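Local coordinates for protein macrophage receptor MARCO (Mus musculus, PDB 2OYA) that probably serves macrophages as a scavenger receptor, its cysteine-rich domain recognising ligands through a basic and an acidic surface cluster, at residues Y48-G59 and N94-S102; W34-M45 and V69-W79. One frame throughout, in Å; residues are numbered along the deposited sequence.

Interaction 1: Y48-G59 and N94-S102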
loop_
_atom_site.group_PDB
_atom_site.type_symbol
_atom_site.label_atom_id
_atom_site.label_comp_id
_atom_site.label_asym_id
_atom_site.label_seq_id
_atom_site.Cartn_x
_atom_site.Cartn_y
_atom_site.Cartn_z
ATOM N N TYR A 48 5.245 3.759 -9.918
ATOM C CA TYR A 48 5.037 5.201 -9.741
ATOM C C TYR A 48 6.238 5.812 -9.036
ATOM O O TYR A 48 7.039 5.097 -8.442
ATOM C CB TYR A 48 3.739 5.474 -8.949
ATOM C CG TYR A 48 2.507 4.989 -9.652
ATOM C CD1 TYR A 48 1.963 3.742 -9.368
ATOM C CD2 TYR A 48 1.874 5.784 -10.617
ATOM C CE1 TYR A 48 0.822 3.287 -10.041
ATOM C CE2 TYR A 48 0.736 5.351 -11.273
ATOM C CZ TYR A 48 0.213 4.106 -10.992
ATOM O OH TYR A 48 -0.912 3.701 -11.680
ATOM N N SER A 49 6.373 7.130 -9.087
ATOM C CA SER A 49 7.500 7.754 -8.425
ATOM C C SER A 49 7.205 8.397 -7.073
ATOM O O SER A 49 8.129 8.695 -6.317
ATOM C CB SER A 49 8.187 8.752 -9.341
ATOM O OG SER A 49 7.390 9.899 -9.538
ATOM N N ARG A 50 5.932 8.638 -6.778
ATOM C CA ARG A 50 5.574 9.206 -5.491
ATOM C C ARG A 50 4.266 8.610 -5.015
ATOM O O ARG A 50 3.415 8.252 -5.817
ATOM C CB ARG A 50 5.458 10.738 -5.563
ATOM C CG ARG A 50 5.340 11.393 -4.190
ATOM C CD ARG A 50 5.061 12.869 -4.300
ATOM N NE ARG A 50 3.683 13.162 -4.715
ATOM C CZ ARG A 50 3.283 14.373 -5.076
ATOM N NH1 ARG A 50 4.162 15.350 -5.072
ATOM N NH2 ARG A 50 2.020 14.601 -5.439
ATOM N N GLY A 51 4.132 8.499 -3.696
ATOM C CA GLY A 51 2.865 8.108 -3.079
ATOM C C GLY A 51 2.542 9.115 -1.986
ATOM O O GLY A 51 3.430 9.601 -1.282
ATOM N N ARG A 52 1.266 9.432 -1.850
ATOM C CA ARG A 52 0.768 10.161 -0.683
ATOM C C ARG A 52 -0.126 9.237 0.129
ATOM O O ARG A 52 -0.959 8.521 -0.426
ATOM C CB ARG A 52 -0.002 11.410 -1.100
ATOM C CG ARG A 52 0.936 12.496 -1.690
ATOM C CD ARG A 52 0.141 13.681 -2.179
ATOM N NE ARG A 52 -0.660 14.214 -1.080
ATOM C CZ ARG A 52 -1.984 14.160 -1.007
ATOM N NH1 ARG A 52 -2.599 14.660 0.050
ATOM N NH2 ARG A 52 -2.699 13.619 -1.987
ATOM N N ALA A 53 0.070 9.241 1.441
ATOM C CA ALA A 53 -0.716 8.410 2.334
ATOM C C ALA A 53 -2.115 8.976 2.526
ATOM O O ALA A 53 -2.287 10.165 2.794
ATOM C CB ALA A 53 -0.021 8.294 3.692
ATOM N N LEU A 54 -3.101 8.099 2.398
ATOM C CA LEU A 54 -4.493 8.449 2.693
ATOM C C LEU A 54 -4.917 7.682 3.932
ATOM O O LEU A 54 -4.999 6.443 3.933
ATOM C CB LEU A 54 -5.421 8.145 1.508
ATOM C CG LEU A 54 -4.998 8.695 0.143
ATOM C CD1 LEU A 54 -5.959 8.176 -0.940
ATOM C CD2 LEU A 54 -4.900 10.212 0.136
ATOM N N SER A 55 -5.208 8.429 4.994
ATOM C CA SER A 55 -5.572 7.799 6.267
ATOM C C SER A 55 -7.026 7.333 6.213
ATOM O O SER A 55 -7.874 7.991 5.614
ATOM C CB SER A 55 -5.351 8.796 7.406
ATOM O OG SER A 55 -5.767 8.261 8.658
ATOM N N SER A 56 -7.300 6.170 6.805
ATOM C CA SER A 56 -8.678 5.668 6.950
ATOM C C SER A 56 -9.472 5.702 5.644
ATOM O O SER A 56 -10.624 6.149 5.586
ATOM C CB SER A 56 -9.380 6.388 8.111
ATOM O OG SER A 56 -8.679 6.119 9.336
ATOM N N TYR A 57 -8.825 5.227 4.582
ATOM C CA TYR A 57 -9.499 5.120 3.306
ATOM C C TYR A 57 -10.663 4.146 3.470
ATOM O O TYR A 57 -11.773 4.366 2.948
ATOM C CB TYR A 57 -8.527 4.611 2.235
ATOM C CG TYR A 57 -9.107 4.734 0.871
ATOM C CD1 TYR A 57 -8.843 5.855 0.089
ATOM C CD2 TYR A 57 -9.946 3.732 0.351
ATOM C CE1 TYR A 57 -9.392 5.991 -1.171
ATOM C CE2 TYR A 57 -10.510 3.865 -0.917
ATOM C CZ TYR A 57 -10.224 4.987 -1.672
ATOM O OH TYR A 57 -10.752 5.128 -2.939
ATOM N N GLY A 58 -10.386 3.075 4.210
ATOM C CA GLY A 58 -11.372 2.058 4.557
ATOM C C GLY A 58 -11.794 1.144 3.418
ATOM O O GLY A 58 -11.231 1.172 2.284
ATOM N N GLY A 59 -12.797 0.317 3.728
ATOM C CA GLY A 59 -13.503 -0.425 2.697
ATOM C C GLY A 59 -13.025 -1.820 2.343
ATOM O O GLY A 59 -13.648 -2.478 1.510
ATOM N N ASN A 94 -12.259 -0.155 8.708
ATOM C CA ASN A 94 -12.447 1.310 8.627
ATOM C C ASN A 94 -11.113 2.089 8.650
ATOM O O ASN A 94 -11.051 3.243 8.213
ATOM C CB ASN A 94 -13.371 1.808 9.753
ATOM C CG ASN A 94 -14.855 1.752 9.375
ATOM O OD1 ASN A 94 -15.214 1.721 8.193
ATOM N ND2 ASN A 94 -15.719 1.710 10.380
ATOM N N GLU A 95 -10.060 1.456 9.169
ATOM C CA GLU A 95 -8.742 2.074 9.305
ATOM C C GLU A 95 -7.824 1.699 8.140
ATOM O O GLU A 95 -6.622 2.012 8.186
ATOM C CB GLU A 95 -8.078 1.638 10.621
ATOM C CG GLU A 95 -8.938 1.924 11.862
ATOM C CD GLU A 95 -8.333 1.396 13.129
ATOM O OE1 GLU A 95 -8.541 0.205 13.428
ATOM O OE2 GLU A 95 -7.645 2.170 13.839
ATOM N N ASP A 96 -8.363 1.018 7.120
ATOM C CA ASP A 96 -7.530 0.582 5.982
ATOM C C ASP A 96 -6.896 1.777 5.305
ATOM O O ASP A 96 -7.578 2.746 4.961
ATOM C CB ASP A 96 -8.297 -0.224 4.927
ATOM C CG ASP A 96 -8.672 -1.638 5.384
ATOM O OD1 ASP A 96 -8.064 -2.175 6.332
ATOM O OD2 ASP A 96 -9.580 -2.212 4.753
ATOM N N ALA A 97 -5.577 1.689 5.126
ATOM C CA ALA A 97 -4.781 2.747 4.536
ATOM C C ALA A 97 -5.015 2.819 3.026
ATOM O O ALA A 97 -5.220 1.800 2.363
ATOM C CB ALA A 97 -3.305 2.493 4.821
ATOM N N GLY A 98 -4.980 4.031 2.492
ATOM C CA GLY A 98 -4.997 4.226 1.049
ATOM C C GLY A 98 -3.769 4.987 0.554
ATOM O O GLY A 98 -2.924 5.434 1.341
ATOM N N VAL A 99 -3.693 5.122 -0.760
ATOM C CA VAL A 99 -2.586 5.815 -1.407
ATOM C C VAL A 99 -3.120 6.633 -2.570
ATOM O O VAL A 99 -4.128 6.260 -3.189
ATOM C CB VAL A 99 -1.502 4.821 -1.953
ATOM C CG1 VAL A 99 -0.822 4.079 -0.812
ATOM C CG2 VAL A 99 -2.090 3.839 -2.983
ATOM N N GLU A 100 -2.444 7.747 -2.853
ATOM C CA GLU A 100 -2.555 8.441 -4.132
ATOM C C GLU A 100 -1.159 8.320 -4.767
ATOM O O GLU A 100 -0.206 8.951 -4.308
ATOM C CB GLU A 100 -2.919 9.924 -3.939
ATOM C CG GLU A 100 -3.113 10.670 -5.275
ATOM C CD GLU A 100 -3.182 12.183 -5.113
ATOM O OE1 GLU A 100 -4.290 12.740 -5.203
ATOM O OE2 GLU A 100 -2.125 12.804 -4.873
ATOM N N CYS A 101 -1.036 7.450 -5.767
ATOM C CA CYS A 101 0.224 7.263 -6.481
ATOM C C CYS A 101 0.258 8.144 -7.700
ATOM O O CYS A 101 -0.757 8.322 -8.362
ATOM C CB CYS A 101 0.383 5.812 -6.952
ATOM S SG CYS A 101 0.303 4.549 -5.661
ATOM N N SER A 102 1.438 8.672 -8.016
ATOM C CA SER A 102 1.618 9.480 -9.228
ATOM C C SER A 102 3.054 9.366 -9.720
ATOM O O SER A 102 3.916 8.875 -8.991
ATOM C CB SER A 102 1.241 10.942 -8.959
ATOM O OG SER A 102 2.146 11.521 -8.041
ATOM O OXT SER A 102 3.370 9.751 -10.854
HETATM O O HOH W 1 5.955 9.714 -11.715
HETATM O O HOH W 2 1.182 11.208 -5.383
HETATM O O HOH W 3 -0.247 13.305 -6.833
HETATM O O HOH W 4 -12.804 4.684 6.795
HETATM O O HOH W 5 -14.538 0.148 5.934
#

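Interaction 2: W34-M45 and V69-W79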
loop_
_atom_site.group_PDB
_atom_site.type_symbol
_atom_site.label_atom_id
_atom_site.label_comp_id
_atom_site.label_asym_id
_atom_site.label_seq_id
_atom_site.Cartn_x
_atom_site.Cartn_y
_atom_site.Cartn_z
ATOM N N TRP A 34 0.997 5.013 9.015
ATOM C CA TRP A 34 1.069 4.981 7.555
ATOM C C TRP A 34 1.305 6.403 7.077
ATOM O O TRP A 34 0.486 7.287 7.315
ATOM C CB TRP A 34 -0.219 4.411 6.976
ATOM C CG TRP A 34 -0.261 4.294 5.476
ATOM C CD1 TRP A 34 -0.964 5.082 4.599
ATOM C CD2 TRP A 34 0.402 3.301 4.685
ATOM N NE1 TRP A 34 -0.777 4.639 3.310
ATOM C CE2 TRP A 34 0.058 3.547 3.334
ATOM C CE3 TRP A 34 1.258 2.227 4.988
ATOM C CZ2 TRP A 34 0.550 2.760 2.274
ATOM C CZ3 TRP A 34 1.745 1.435 3.936
ATOM C CH2 TRP A 34 1.388 1.717 2.591
ATOM N N ASP A 35 2.448 6.628 6.436
ATOM C CA ASP A 35 2.825 7.993 6.068
ATOM C C ASP A 35 3.285 8.090 4.599
ATOM O O ASP A 35 3.243 7.108 3.880
ATOM C CB ASP A 35 3.843 8.572 7.081
ATOM C CG ASP A 35 5.195 7.893 7.031
ATOM O OD1 ASP A 35 6.005 8.148 7.953
ATOM O OD2 ASP A 35 5.461 7.107 6.089
ATOM N N ASN A 36 3.689 9.286 4.153
ATOM C CA ASN A 36 4.090 9.480 2.750
ATOM C C ASN A 36 5.263 8.597 2.325
ATOM O O ASN A 36 5.346 8.194 1.159
ATOM C CB ASN A 36 4.379 10.958 2.475
ATOM C CG ASN A 36 3.097 11.808 2.420
ATOM O OD1 ASN A 36 1.997 11.292 2.186
ATOM N ND2 ASN A 36 3.238 13.116 2.657
ATOM N N ASN A 37 6.157 8.303 3.263
ATOM C CA ASN A 37 7.314 7.438 2.982
ATOM C C ASN A 37 6.838 6.030 2.676
ATOM O O ASN A 37 7.274 5.420 1.699
ATOM C CB ASN A 37 8.311 7.424 4.152
ATOM C CG ASN A 37 9.098 8.717 4.262
ATOM O OD1 ASN A 37 9.291 9.437 3.279
ATOM N ND2 ASN A 37 9.549 9.024 5.469
ATOM N N ASP A 38 5.900 5.540 3.490
ATOM C CA ASP A 38 5.293 4.221 3.245
ATOM C C ASP A 38 4.542 4.187 1.915
ATOM O O ASP A 38 4.675 3.233 1.131
ATOM C CB ASP A 38 4.307 3.921 4.366
ATOM C CG ASP A 38 4.957 3.917 5.721
ATOM O OD1 ASP A 38 6.128 3.497 5.802
ATOM O OD2 ASP A 38 4.302 4.334 6.694
ATOM N N ALA A 39 3.742 5.235 1.678
ATOM C CA ALA A 39 2.959 5.377 0.448
ATOM C C ALA A 39 3.873 5.380 -0.793
ATOM O O ALA A 39 3.551 4.765 -1.817
ATOM C CB ALA A 39 2.135 6.665 0.491
ATOM N N THR A 40 4.995 6.095 -0.696
ATOM C CA THR A 40 5.966 6.164 -1.793
ATOM C C THR A 40 6.563 4.781 -2.060
ATOM O O THR A 40 6.717 4.391 -3.214
ATOM C CB THR A 40 7.048 7.233 -1.515
ATOM O OG1 THR A 40 6.412 8.521 -1.480
ATOM C CG2 THR A 40 8.139 7.259 -2.595
ATOM N N VAL A 41 6.905 4.040 -1.004
ATOM C CA VAL A 41 7.420 2.680 -1.219
ATOM C C VAL A 41 6.378 1.794 -1.899
ATOM O O VAL A 41 6.682 1.114 -2.889
ATOM C CB VAL A 41 7.964 2.025 0.069
ATOM C CG1 VAL A 41 8.376 0.581 -0.208
ATOM C CG2 VAL A 41 9.138 2.826 0.580
ATOM N N PHE A 42 5.148 1.839 -1.394
ATOM C CA PHE A 42 4.065 1.046 -1.976
ATOM C C PHE A 42 3.884 1.412 -3.446
ATOM O O PHE A 42 3.836 0.529 -4.302
ATOM C CB PHE A 42 2.762 1.284 -1.189
ATOM C CG PHE A 42 1.560 0.585 -1.769
ATOM C CD1 PHE A 42 1.160 -0.655 -1.271
ATOM C CD2 PHE A 42 0.818 1.168 -2.808
ATOM C CE1 PHE A 42 0.038 -1.312 -1.809
ATOM C CE2 PHE A 42 -0.290 0.518 -3.357
ATOM C CZ PHE A 42 -0.678 -0.735 -2.847
ATOM N N CYS A 43 3.784 2.714 -3.734
ATOM C CA CYS A 43 3.563 3.184 -5.105
ATOM C C CYS A 43 4.732 2.852 -6.058
ATOM O O CYS A 43 4.506 2.520 -7.217
ATOM C CB CYS A 43 3.264 4.684 -5.112
ATOM S SG CYS A 43 1.693 5.099 -4.302
ATOM N N ARG A 44 5.958 2.918 -5.549
ATOM C CA ARG A 44 7.166 2.533 -6.288
ATOM C C ARG A 44 7.079 1.091 -6.776
ATOM O O ARG A 44 7.497 0.775 -7.914
ATOM C CB ARG A 44 8.386 2.735 -5.393
ATOM C CG ARG A 44 9.728 2.243 -5.932
ATOM C CD ARG A 44 10.828 2.604 -4.929
ATOM N NE ARG A 44 10.967 4.051 -4.739
ATOM C CZ ARG A 44 11.243 4.622 -3.571
ATOM N NH1 ARG A 44 11.380 3.871 -2.477
ATOM N NH2 ARG A 44 11.363 5.945 -3.491
ATOM N N MET A 45 6.506 0.221 -5.947
ATOM C CA MET A 45 6.325 -1.180 -6.332
ATOM C C MET A 45 5.485 -1.326 -7.602
ATOM O O MET A 45 5.706 -2.248 -8.404
ATOM C CB MET A 45 5.711 -1.978 -5.192
ATOM C CG MET A 45 6.617 -2.080 -3.976
ATOM S SD MET A 45 5.804 -2.959 -2.638
ATOM C CE MET A 45 5.747 -4.642 -3.286
ATOM N N VAL A 69 3.525 0.203 9.693
ATOM C CA VAL A 69 4.556 0.254 8.662
ATOM C C VAL A 69 5.402 1.518 8.861
ATOM O O VAL A 69 4.861 2.625 8.978
ATOM C CB VAL A 69 3.947 0.220 7.246
ATOM C CG1 VAL A 69 5.048 0.196 6.175
ATOM C CG2 VAL A 69 3.014 -1.001 7.091
ATOM N N ASN A 70 6.721 1.333 8.906
ATOM C CA ASN A 70 7.654 2.437 9.111
ATOM C C ASN A 70 8.818 2.397 8.125
ATOM O O ASN A 70 9.959 2.155 8.506
ATOM C CB ASN A 70 8.158 2.436 10.555
ATOM C CG ASN A 70 7.188 3.098 11.503
ATOM O OD1 ASN A 70 7.131 4.327 11.590
ATOM N ND2 ASN A 70 6.422 2.292 12.230
ATOM N N CYS A 71 8.509 2.636 6.853
ATOM C CA CYS A 71 9.525 2.664 5.794
ATOM C C CYS A 71 10.377 3.913 5.943
ATOM O O CYS A 71 9.886 4.954 6.397
ATOM C CB CYS A 71 8.879 2.710 4.407
ATOM S SG CYS A 71 7.814 1.288 4.009
ATOM N N ARG A 72 11.633 3.798 5.522
ATOM C CA ARG A 72 12.528 4.948 5.393
ATOM C C ARG A 72 12.088 5.808 4.212
ATOM O O ARG A 72 12.269 7.022 4.225
ATOM C CB ARG A 72 13.975 4.492 5.188
ATOM C CG ARG A 72 14.587 3.754 6.383
ATOM C CD ARG A 72 15.951 3.147 6.016
ATOM N NE ARG A 72 15.884 1.949 5.167
ATOM C CZ ARG A 72 15.553 0.727 5.592
ATOM N NH1 ARG A 72 15.219 0.516 6.866
ATOM N NH2 ARG A 72 15.540 -0.296 4.741
ATOM N N GLY A 73 11.497 5.169 3.199
ATOM C CA GLY A 73 11.017 5.868 2.020
ATOM C C GLY A 73 11.812 5.509 0.787
ATOM O O GLY A 73 11.379 5.769 -0.346
ATOM N N THR A 74 12.960 4.880 1.016
ATOM C CA THR A 74 13.907 4.551 -0.042
ATOM C C THR A 74 13.884 3.063 -0.430
ATOM O O THR A 74 14.589 2.653 -1.364
ATOM C CB THR A 74 15.335 4.908 0.407
ATOM O OG1 THR A 74 15.619 4.218 1.626
ATOM C CG2 THR A 74 15.476 6.420 0.621
ATOM N N GLU A 75 13.084 2.266 0.280
ATOM C CA GLU A 75 12.967 0.825 0.004
ATOM C C GLU A 75 12.333 0.559 -1.375
ATOM O O GLU A 75 11.513 1.354 -1.850
ATOM C CB GLU A 75 12.170 0.107 1.115
ATOM C CG GLU A 75 12.768 0.167 2.524
ATOM C CD GLU A 75 12.375 1.430 3.313
ATOM O OE1 GLU A 75 11.906 2.418 2.718
ATOM O OE2 GLU A 75 12.538 1.451 4.547
ATOM N N ASN A 76 12.726 -0.543 -2.013
ATOM C CA ASN A 76 12.131 -0.945 -3.292
ATOM C C ASN A 76 10.854 -1.740 -3.091
ATOM O O ASN A 76 10.083 -1.925 -4.023
ATOM C CB ASN A 76 13.117 -1.745 -4.143
ATOM C CG ASN A 76 14.358 -0.944 -4.490
ATOM O OD1 ASN A 76 15.480 -1.385 -4.232
ATOM N ND2 ASN A 76 14.159 0.255 -5.051
ATOM N N SER A 77 10.643 -2.173 -1.848
ATOM C CA SER A 77 9.541 -3.035 -1.495
ATOM C C SER A 77 9.102 -2.801 -0.049
ATOM O O SER A 77 9.935 -2.526 0.828
ATOM C CB SER A 77 10.019 -4.486 -1.664
ATOM O OG SER A 77 9.124 -5.408 -1.096
ATOM N N LEU A 78 7.798 -2.933 0.209
ATOM C CA LEU A 78 7.294 -2.922 1.604
ATOM C C LEU A 78 7.860 -4.071 2.419
ATOM O O LEU A 78 7.904 -4.014 3.657
ATOM C CB LEU A 78 5.767 -3.019 1.652
ATOM C CG LEU A 78 4.942 -1.779 1.308
ATOM C CD1 LEU A 78 3.449 -2.081 1.475
ATOM C CD2 LEU A 78 5.334 -0.594 2.171
ATOM N N TRP A 79 8.266 -5.131 1.725
ATOM C CA TRP A 79 8.856 -6.281 2.399
ATOM C C TRP A 79 10.169 -5.859 3.089
ATOM O O TRP A 79 10.556 -6.446 4.097
ATOM C CB TRP A 79 9.063 -7.445 1.412
ATOM C CG TRP A 79 7.856 -8.386 1.253
ATOM C CD1 TRP A 79 7.792 -9.701 1.639
ATOM C CD2 TRP A 79 6.585 -8.096 0.621
ATOM N NE1 TRP A 79 6.557 -10.242 1.300
ATOM C CE2 TRP A 79 5.800 -9.276 0.688
ATOM C CE3 TRP A 79 6.031 -6.944 0.031
ATOM C CZ2 TRP A 79 4.489 -9.351 0.176
ATOM C CZ3 TRP A 79 4.720 -7.016 -0.475
ATOM C CH2 TRP A 79 3.971 -8.223 -0.402
#

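Interaction 1: Y48-G59 and N94-S102
Arg-52 and Glu-100 face each other as a hydrogen-bonded pair of antiparallel strands, joined through both backbone and side chains. Arg-52 N gives its hydrogen to Glu-100 O, and Glu-100 N returns one to Arg-52 O at 2.9 Å. On the face of the sheet they share, the two long side chains run alongside each other. A bend at chi3 (57°) brings the arginine's NH2 back to Glu-100 OE2 at 3.1 Å; this salt bridge lies in the guanidinium plane but meets the carboxylate from above. OE2 also accepts from a water held by Arg-50 NH2. Leu-54 and Gly-98 form the next such pair; with no side chain, Gly-98 lets the CB of Leu-54 and the ring of Tyr-57 lie close against its backbone, and its O takes a second hydrogen bond from the indole NE1 of Trp-34. These strands, 51-54 and 98-101, belong to the small antiparallel sheet of the SRCR domain, with 98-101 in the middle.

At the chain terminus Ser-49 and Arg-50 both face Ser-102 in a classic beta bulge. Ser-102 O takes a good bond from Arg-50 N (3.0 Å, 154°) and a weak one from Ser-49 N, and Ser-102 N donates back to Arg-50 O; a water links Ser-49 OG to the terminal OXT. Tyr-48 covers Cys-101 here: CB of the cysteine sits over the ring face, 3.7 Å from its centroid, and the phenol OH is bonded to Asn-14. Beyond the strands Gly-58, whose positive phi suits glycine, donates from N to Asp-96 O at 2.9 Å and 173°; the carboxylate of Asp-96 turns to His-93 and Thr-28.

Interaction 2: W34-M45 and V69-W79
A helix packs here against an irregular loop: 36-45 is the helix of the SRCR domain, and 69-79 wraps one flank of it with polar grips at the ends and an apolar middle. Near the helix start Asp-38 serves both segments. Its OD1 accepts from Cys-71 N at 2.7 Å, nearly along the C-O axis, while OD2 accepts from Asp-35 N. Asp-35 OD2 in turn accepts from Asp-38 N, which completes a capping box, and a short acidic side chain suits both tasks.

Halfway along, Val-41 pushes its two methyls into the loop. CG1, anti to the backbone N (chi1 175°), meets the backbone of Ser-77 and Leu-78, and CG2 lies 3.8 Å from Cys-71 CB. Leu-78 CD1 meets Phe-42 CD1 at the ring edge, 3.8 Å away.

A turn later, Arg-44 ties down two loop carbonyls. Bent at chi3 (-62°), its chain presents the guanidinium edge so that NH1 donates a hydrogen bond to Glu-75 O at 2.6 Å, and NH1 and NH2 together hold Gly-73 O. Many N-H groups on one flat end make arginine apt for a loop whose carbonyls turn to the helix. Met-45 adds a flexible thioether: SD accepts a weak bond from Leu-78 N (3.5 Å), and CE touches Trp-79 CZ3.

Within the domain the Cys-71–Cys-81 disulfide links the loop to the chain just beyond it; Val-69 and Leu-78 also rest on Ile-29 of strand 25-29, while Trp-34, Phe-42 and Cys-43 pack against Val-99 of strand 98-101.

How the interactions relate
Helix 36-45 leads along the chain into strand 51-54, so the first segment of interaction 1 follows closely on that of interaction 2. They meet directly: the Cys-43–Cys-101 disulfide ties the helix to strand 98-101, and Asn-36 OD1 probably accepts a hydrogen bond from Ala-53 N. Each is partly buried. Interaction 1 is chiefly a regular backbone ladder, with a charged pair and waters on its more exposed side and Val-99 turned inward towards the helix. In interaction 2 the loop has no strand ladder to offer, and side chains do the joining: a buried aspartate and an arginine satisfy loop N-H and carbonyl groups around an apolar middle, with Met-45 and Trp-79 at its exposed end.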